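Local coordinates for protein 1-pyrroline-5-carboxylate dehydrogenase (Thermus thermophilus, PDB 1UZB) that probably oxidises an intermediate of proline breakdown, 1-pyrroline-5-carboxylate or its open-chain semialdehyde, to glutamate with a nicotinamide cofactor, as in other aldehyde dehydrogenases, at residues L349-A354 / I399-F404; L373-I378 / K410-Q415. One frame throughout, in Å; residues are numbered along the deposited sequence.

Contact 1: L349-A354 / I399-F404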
loop_
_atom_site.group_PDB
_atom_site.type_symbol
_atom_site.label_atom_id
_atom_site.label_comp_id
_atom_site.label_asym_id
_atom_site.label_seq_id
_atom_site.Cartn_x
_atom_site.Cartn_y
_atom_site.Cartn_z
ATOM N N LEU A 349 1.137 49.022 -19.334
ATOM C CA LEU A 349 2.231 48.511 -18.516
ATOM C C LEU A 349 3.279 49.579 -18.216
ATOM O O LEU A 349 3.718 50.301 -19.112
ATOM C CB LEU A 349 2.895 47.322 -19.217
ATOM C CG LEU A 349 2.035 46.078 -19.455
ATOM C CD1 LEU A 349 2.821 45.075 -20.289
ATOM C CD2 LEU A 349 1.620 45.466 -18.122
ATOM N N SER A 350 3.674 49.679 -16.950
ATOM C CA SER A 350 4.687 50.648 -16.551
ATOM C C SER A 350 6.076 50.047 -16.736
ATOM O O SER A 350 6.266 48.837 -16.590
ATOM C CB SER A 350 4.486 51.059 -15.089
ATOM O OG SER A 350 4.618 49.953 -14.214
ATOM N N VAL A 351 7.041 50.898 -17.069
ATOM C CA VAL A 351 8.416 50.467 -17.281
ATOM C C VAL A 351 9.341 51.431 -16.551
ATOM O O VAL A 351 9.228 52.646 -16.711
ATOM C CB VAL A 351 8.786 50.485 -18.780
ATOM C CG1 VAL A 351 10.155 49.861 -18.986
ATOM C CG2 VAL A 351 7.725 49.751 -19.593
ATOM N N GLY A 352 10.255 50.898 -15.751
ATOM C CA GLY A 352 11.165 51.768 -15.033
ATOM C C GLY A 352 12.093 51.008 -14.114
ATOM O O GLY A 352 12.136 49.781 -14.162
ATOM N N PRO A 353 12.862 51.709 -13.269
ATOM C CA PRO A 353 13.789 51.055 -12.342
ATOM C C PRO A 353 13.070 49.966 -11.551
ATOM O O PRO A 353 11.989 50.196 -11.001
ATOM C CB PRO A 353 14.249 52.199 -11.452
ATOM C CG PRO A 353 14.205 53.383 -12.383
ATOM C CD PRO A 353 12.910 53.176 -13.124
ATOM N N ALA A 354 13.681 48.787 -11.491
ATOM C CA ALA A 354 13.098 47.649 -10.787
ATOM C C ALA A 354 12.731 47.937 -9.327
ATOM O O ALA A 354 11.729 47.426 -8.824
ATOM C CB ALA A 354 14.050 46.456 -10.869
ATOM N N ILE A 399 13.244 48.684 -22.407
ATOM C CA ILE A 399 12.631 48.441 -23.706
ATOM C C ILE A 399 11.123 48.350 -23.496
ATOM O O ILE A 399 10.652 47.688 -22.571
ATOM C CB ILE A 399 13.141 47.126 -24.334
ATOM C CG1 ILE A 399 14.655 47.202 -24.530
ATOM C CG2 ILE A 399 12.453 46.886 -25.670
ATOM C CD1 ILE A 399 15.273 45.943 -25.098
ATOM N N ALA A 400 10.369 49.027 -24.352
ATOM C CA ALA A 400 8.917 49.032 -24.243
ATOM C C ALA A 400 8.276 47.729 -24.709
ATOM O O ALA A 400 8.781 47.069 -25.616
ATOM C CB ALA A 400 8.349 50.195 -25.053
ATOM N N PRO A 401 7.159 47.330 -24.072
ATOM C CA PRO A 401 6.457 46.103 -24.455
ATOM C C PRO A 401 6.189 46.234 -25.949
ATOM O O PRO A 401 5.638 47.238 -26.408
ATOM C CB PRO A 401 5.182 46.166 -23.620
ATOM C CG PRO A 401 5.662 46.810 -22.363
ATOM C CD PRO A 401 6.544 47.934 -22.876
ATOM N N THR A 402 6.583 45.217 -26.703
ATOM C CA THR A 402 6.453 45.244 -28.147
ATOM C C THR A 402 5.559 44.154 -28.714
ATOM O O THR A 402 5.565 43.017 -28.239
ATOM C CB THR A 402 7.851 45.143 -28.775
ATOM O OG1 THR A 402 8.659 46.219 -28.282
ATOM C CG2 THR A 402 7.779 45.211 -30.293
ATOM N N VAL A 403 4.797 44.511 -29.744
ATOM C CA VAL A 403 3.904 43.568 -30.399
ATOM C C VAL A 403 3.961 43.686 -31.916
ATOM O O VAL A 403 3.870 44.786 -32.473
ATOM C CB VAL A 403 2.427 43.779 -29.982
ATOM C CG1 VAL A 403 1.535 42.757 -30.684
ATOM C CG2 VAL A 403 2.282 43.654 -28.477
ATOM N N PHE A 404 4.141 42.547 -32.575
ATOM C CA PHE A 404 4.134 42.481 -34.033
ATOM C C PHE A 404 2.945 41.596 -34.370
ATOM O O PHE A 404 2.691 40.609 -33.673
ATOM C CB PHE A 404 5.388 41.805 -34.593
ATOM C CG PHE A 404 6.632 42.647 -34.529
ATOM C CD1 PHE A 404 7.524 42.517 -33.472
ATOM C CD2 PHE A 404 6.924 43.553 -35.546
ATOM C CE1 PHE A 404 8.695 43.272 -33.424
ATOM C CE2 PHE A 404 8.092 44.316 -35.510
ATOM C CZ PHE A 404 8.979 44.176 -34.449
#

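Contact 2: L373-I378 / K410-Q415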
loop_
_atom_site.group_PDB
_atom_site.type_symbol
_atom_site.label_atom_id
_atom_site.label_comp_id
_atom_site.label_asym_id
_atom_site.label_seq_id
_atom_site.Cartn_x
_atom_site.Cartn_y
_atom_site.Cartn_z
ATOM N N LEU A 373 16.808 44.762 -29.501
ATOM C CA LEU A 373 16.555 45.846 -30.439
ATOM C C LEU A 373 16.866 45.402 -31.866
ATOM O O LEU A 373 16.213 45.839 -32.811
ATOM C CB LEU A 373 17.392 47.076 -30.075
ATOM C CG LEU A 373 17.044 47.739 -28.737
ATOM C CD1 LEU A 373 18.029 48.865 -28.441
ATOM C CD2 LEU A 373 15.615 48.266 -28.781
ATOM N N SER A 374 17.859 44.529 -32.020
ATOM C CA SER A 374 18.216 44.030 -33.344
ATOM C C SER A 374 17.071 43.178 -33.885
ATOM O O SER A 374 16.706 43.272 -35.061
ATOM C CB SER A 374 19.496 43.196 -33.282
ATOM O OG SER A 374 19.841 42.726 -34.575
ATOM N N TYR A 375 16.506 42.338 -33.022
ATOM C CA TYR A 375 15.392 41.493 -33.425
ATOM C C TYR A 375 14.171 42.339 -33.766
ATOM O O TYR A 375 13.373 41.966 -34.625
ATOM C CB TYR A 375 15.054 40.485 -32.322
ATOM C CG TYR A 375 15.773 39.165 -32.484
ATOM C CD1 TYR A 375 15.555 38.369 -33.608
ATOM C CD2 TYR A 375 16.672 38.711 -31.521
ATOM C CE1 TYR A 375 16.211 37.150 -33.770
ATOM C CE2 TYR A 375 17.338 37.491 -31.673
ATOM C CZ TYR A 375 17.100 36.716 -32.798
ATOM O OH TYR A 375 17.730 35.501 -32.945
ATOM N N ILE A 376 14.024 43.480 -33.100
ATOM C CA ILE A 376 12.901 44.359 -33.387
ATOM C C ILE A 376 13.055 44.926 -34.802
ATOM O O ILE A 376 12.077 45.042 -35.543
ATOM C CB ILE A 376 12.801 45.494 -32.332
ATOM C CG1 ILE A 376 12.282 44.907 -31.012
ATOM C CG2 ILE A 376 11.888 46.609 -32.827
ATOM C CD1 ILE A 376 12.315 45.866 -29.833
ATOM N N GLU A 377 14.284 45.262 -35.186
ATOM C CA GLU A 377 14.531 45.788 -36.528
ATOM C C GLU A 377 14.240 44.711 -37.571
ATOM O O GLU A 377 13.704 44.997 -38.644
ATOM C CB GLU A 377 15.976 46.276 -36.653
ATOM C CG GLU A 377 16.231 47.564 -35.894
ATOM C CD GLU A 377 15.227 48.639 -36.254
ATOM O OE1 GLU A 377 15.176 49.032 -37.438
ATOM O OE2 GLU A 377 14.483 49.086 -35.357
ATOM N N ILE A 378 14.594 43.473 -37.251
ATOM C CA ILE A 378 14.341 42.355 -38.149
ATOM C C ILE A 378 12.832 42.155 -38.278
ATOM O O ILE A 378 12.308 41.980 -39.378
ATOM C CB ILE A 378 14.982 41.054 -37.607
ATOM C CG1 ILE A 378 16.508 41.170 -37.671
ATOM C CG2 ILE A 378 14.481 39.850 -38.401
ATOM C CD1 ILE A 378 17.242 40.071 -36.931
ATOM N N LYS A 410 6.985 31.219 -40.272
ATOM C CA LYS A 410 8.401 30.918 -40.449
ATOM C C LYS A 410 9.334 32.126 -40.402
ATOM O O LYS A 410 10.525 32.010 -40.694
ATOM C CB LYS A 410 8.603 30.137 -41.751
ATOM C CG LYS A 410 7.912 28.775 -41.745
ATOM C CD LYS A 410 8.200 27.986 -43.011
ATOM C CE LYS A 410 7.466 26.652 -43.005
ATOM N NZ LYS A 410 7.873 25.784 -41.865
ATOM N N ALA A 411 8.801 33.284 -40.027
ATOM C CA ALA A 411 9.615 34.492 -39.916
ATOM C C ALA A 411 10.618 34.288 -38.786
ATOM O O ALA A 411 10.360 33.527 -37.853
ATOM C CB ALA A 411 8.737 35.688 -39.612
ATOM N N ARG A 412 11.759 34.964 -38.855
ATOM C CA ARG A 412 12.756 34.816 -37.807
ATOM C C ARG A 412 12.192 35.153 -36.425
ATOM O O ARG A 412 12.494 34.464 -35.450
ATOM C CB ARG A 412 13.977 35.689 -38.103
ATOM C CG ARG A 412 14.714 35.296 -39.374
ATOM C CD ARG A 412 16.011 36.068 -39.506
ATOM N NE ARG A 412 16.920 35.780 -38.398
ATOM C CZ ARG A 412 18.024 36.471 -38.135
ATOM N NH1 ARG A 412 18.788 36.138 -37.104
ATOM N NH2 ARG A 412 18.365 37.501 -38.901
ATOM N N ILE A 413 11.371 36.200 -36.329
ATOM C CA ILE A 413 10.815 36.561 -35.028
ATOM C C ILE A 413 9.761 35.571 -34.538
ATOM O O ILE A 413 9.300 35.666 -33.401
ATOM C CB ILE A 413 10.209 37.989 -35.011
ATOM C CG1 ILE A 413 9.092 38.122 -36.045
ATOM C CG2 ILE A 413 11.312 39.014 -35.239
ATOM C CD1 ILE A 413 8.242 39.366 -35.850
ATOM N N ALA A 414 9.381 34.621 -35.388
ATOM C CA ALA A 414 8.400 33.607 -35.002
ATOM C C ALA A 414 9.080 32.252 -34.792
ATOM O O ALA A 414 8.426 31.262 -34.461
ATOM C CB ALA A 414 7.318 33.480 -36.070
ATOM N N GLN A 415 10.398 32.216 -34.961
ATOM C CA GLN A 415 11.161 30.979 -34.821
ATOM C C GLN A 415 12.331 31.059 -33.846
ATOM O O GLN A 415 12.668 30.070 -33.193
ATOM C CB GLN A 415 11.719 30.563 -36.184
ATOM C CG GLN A 415 10.677 30.151 -37.199
ATOM C CD GLN A 415 10.061 28.806 -36.874
ATOM O OE1 GLN A 415 10.765 27.854 -36.546
ATOM N NE2 GLN A 415 8.742 28.718 -36.977
#

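Contact 1: L349-A354 / I399-F404
L349 and V351 run past P401 and A400 without pairing as strands: the CA atoms of L349 and P401 are 7.7 Å apart, those of V351 and A400 7.1 Å. No hydrogen bond joins the two segments. The contact is apolar and centres on the ring of P401. V351 meets it with one branch. Its CG2 lies anti to the carbonyl carbon and comes end-on to the CD corner of the proline ring, 3.9 Å from P401 CD. L349 comes at another part of the same ring. It crosses the proline at a slant, with L349 CD1 3.9 Å from P401 CG. The other methyl of V351, CG1, stands anti to the backbone N (chi1 -173°) and sits 4.2 Å from the carbonyl oxygen I399 O. This is packing against the backbone.

A side-chain bond spans P401: T402 OG1 donates to A400 O over 2.8 Å, 31° out of the carbonyl plane, and also receives a hydrogen bond from G389 N. On the other segment, S350 and G352 bond through their backbones to L360. L349 and P401 both touch Y315 of helix 303-315. The contact thus lays the loop after helix 332-346 over the entry to strand 402-405, in the seven-stranded mixed sheet of the aldehyde dehydrogenase catalytic domain.

Contact 2: L373-I378 / K410-Q415
The carbonyl oxygen I413 O is held by two groups, K292 NZ and S424 OG, one from just before strand 293-297 and one from strand 422-428. The amides of R412 and I413 are bound by the two carboxylate oxygens of E382. Inside the loop, A414 N bonds to A411 O at 2.9 Å and Q415 N to R412 O at 3.1 Å, so the backbone turns tightly here.

Y375 and I413 bring the segments closest, with their CA atoms 6.9 Å apart. I413 CG1 stands between its backbone N and carbonyl carbon (chi1 59°), while CG2 sits anti to the carbonyl carbon and packs 3.7 Å from Y375 O. The helix 366-379 here lies against the loop that leads from strand 402-405 to strand 422-428. That 406-421 connection joins two neighbouring parallel strands of the catalytic-domain sheet, so it must cross over from the end of one to the start of the next.

I378 meets R412 farther along the helix. Its CD1 lies over one face of the guanidinium, 3.4 Å from R412 NH2 and 3.9 Å from R412 CZ. A bend at chi3 (62°) turns the arginine chain on its way to this methyl. R412 NE forms a salt bridge to E416 OE1, and Y375 OH hydrogen-bonds to the other oxygen of that carboxylate, E416 OE2. R412 and Y375 themselves approach only loosely, R412 NH1 lying 4.3 Å from Y375 CE1 and oblique to the ring.

In the fold
Both contacts are partly buried, on the same side of the chain's centre, with their own centres about 18 Å apart. Strand 402-405 lies between their loops: contact 1 holds the approach to it, contact 2 the loop that follows it. Helix 366-379 bridges them. I376 meets the strand side of contact 1, its carbonyl oxygen O lying 3.4 Å from F404 CZ, and F404 CG packs 3.9 Å from I413 CD1. In contact 1 the touching residues are all in loops and meet through aliphatic groups. Contact 2 sets a helix against a loop and reaches the surface at exposed R412, where an apolar methyl meets a charged group with a carboxylate partner.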